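Local coordinates for protein CHIR AB1 (PDB 2VSD) that is an avian receptor that probably binds the Fc part of immunoglobulin through its immunoglobulin domain, at residues Val35-Trp38 with Arg44-Lys47. Residues are numbered along the deposited sequence; the frame is centred on the assembly and turned at random.
Sequences VQLW and RFDK. Unlike the reference sequence in segment 44-47: Asp46 (reference Asn).
Val35 and Leu37 pair with Lys47 and Phe45 across a beta hairpin at one side of the four-stranded sheet of an immunoglobulin beta-sandwich, with strand 42-49 outermost within the chain. The backbone carries most of the contact. Val35 and Lys47 exchange two hydrogen bonds, Val35 N to Lys47 O being nearly straight at 174°. At the next hydrogen-bonded pair, Leu37 N reaches Phe45 O at 2.7 Å, while Leu37 O accepts from both Phe45 N and Arg44 N, the latter at 2.7 Å. Two residues thus stand opposite one, a classic beta bulge, which leaves the Arg44 side chain beside Phe45 with its CG 3.8 Å above the centre of the ring.

Apolar packing lies on the face toward the other sheet. Leu37 and Phe45 run side by side, and Leu37 CD2 meets Phe45 CD2 at the ring edge, 3.9 Å away. Leu37, whose CG lies opposite the backbone N (chi1 -175°), also touches Leu24, while branched Val35 rests near Cys26 of the domain's disulfide, so compact aliphatic groups fit this core side. Arg44 can border it because its extended chain carries the guanidinium out to a salt bridge with Asp67.

On the other face, Gln36 and Asp46 belong to the subunit interface: Asp46 OD2 forms a salt bridge with Arg74 of the second subunit, and Gln36 packs on its own counterpart there. The amide suits Gln36 because it both accepts and donates: OE1 takes bonds from Trp38 NE1 and Arg74 of its own chain. Cut back to an alanine here, the side chain would lose its amide, which would probably leave the indole N-H of Trp38 and Arg74 without this acceptor and break the water link to Asp46. In that link one water accepts from Gln36 NE2 at 2.8 Å and donates to Asp46 OD2, also at 2.8 Å.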
# COMPACT_ATOMS: atom_id res chain seq x y z
N VAL A 35 -7.33 5.20 2.10
CA VAL A 35 -6.35 5.99 2.83
C VAL A 35 -5.27 5.04 3.34
O VAL A 35 -5.60 3.95 3.81
CB VAL A 35 -6.99 6.73 4.00
CG1 VAL A 35 -5.99 7.68 4.65
CG2 VAL A 35 -8.23 7.51 3.51
N GLN A 36 -4.00 5.44 3.23
CA GLN A 36 -2.90 4.59 3.69
C GLN A 36 -2.13 5.22 4.84
O GLN A 36 -1.84 6.43 4.79
CB GLN A 36 -1.93 4.40 2.55
CG GLN A 36 -2.56 3.72 1.34
CD GLN A 36 -1.62 3.52 0.18
OE1 GLN A 36 -0.58 4.20 0.06
NE2 GLN A 36 -1.99 2.60 -0.73
N LEU A 37 -1.73 4.41 5.81
CA LEU A 37 -0.81 4.88 6.82
C LEU A 37 0.52 4.19 6.59
O LEU A 37 0.58 2.96 6.59
CB LEU A 37 -1.32 4.58 8.24
CG LEU A 37 -0.45 5.17 9.38
CD1 LEU A 37 -0.64 6.71 9.51
CD2 LEU A 37 -0.83 4.49 10.69
N TRP A 38 1.57 5.01 6.50
CA TRP A 38 2.93 4.55 6.20
C TRP A 38 3.79 4.81 7.41
O TRP A 38 3.63 5.85 8.09
CB TRP A 38 3.51 5.37 5.05
CG TRP A 38 2.89 5.00 3.75
CD1 TRP A 38 1.59 5.20 3.37
CD2 TRP A 38 3.55 4.35 2.65
NE1 TRP A 38 1.41 4.73 2.07
CE2 TRP A 38 2.59 4.20 1.62
CE3 TRP A 38 4.87 3.91 2.44
CZ2 TRP A 38 2.88 3.58 0.39
CZ3 TRP A 38 5.18 3.30 1.21
CH2 TRP A 38 4.18 3.14 0.19
N ARG A 44 1.90 0.60 6.33
CA ARG A 44 1.50 -0.16 7.50
C ARG A 44 0.05 -0.64 7.45
O ARG A 44 -0.21 -1.85 7.53
CB ARG A 44 1.79 0.59 8.82
CG ARG A 44 1.63 -0.35 10.02
CD ARG A 44 1.97 0.26 11.33
NE ARG A 44 1.72 -0.74 12.37
CZ ARG A 44 1.96 -0.58 13.67
NH1 ARG A 44 2.52 0.54 14.13
NH2 ARG A 44 1.66 -1.57 14.51
N PHE A 45 -0.89 0.29 7.29
CA PHE A 45 -2.33 0.00 7.26
C PHE A 45 -2.95 0.74 6.10
O PHE A 45 -2.43 1.77 5.64
CB PHE A 45 -3.04 0.54 8.51
CG PHE A 45 -2.53 -0.04 9.80
CD1 PHE A 45 -2.60 -1.41 10.03
CD2 PHE A 45 -2.05 0.79 10.80
CE1 PHE A 45 -2.19 -1.96 11.25
CE2 PHE A 45 -1.62 0.26 12.02
CZ PHE A 45 -1.69 -1.10 12.24
N ASP A 46 -4.08 0.22 5.63
CA ASP A 46 -4.92 1.05 4.78
C ASP A 46 -6.36 0.82 5.18
O ASP A 46 -6.65 -0.17 5.88
CB ASP A 46 -4.67 0.82 3.28
CG ASP A 46 -5.12 -0.56 2.78
OD1 ASP A 46 -5.72 -1.33 3.54
OD2 ASP A 46 -4.81 -0.87 1.63
N LYS A 47 -7.23 1.74 4.81
CA LYS A 47 -8.67 1.58 5.04
C LYS A 47 -9.49 2.51 4.15
O LYS A 47 -8.98 3.49 3.59
CB LYS A 47 -9.01 1.84 6.51
CG LYS A 47 -8.80 3.29 6.93
CD LYS A 47 -8.97 3.44 8.44
CE LYS A 47 -10.40 3.27 8.86
NZ LYS A 47 -10.56 3.23 10.34
O HOH W 1 -4.35 1.11 -0.25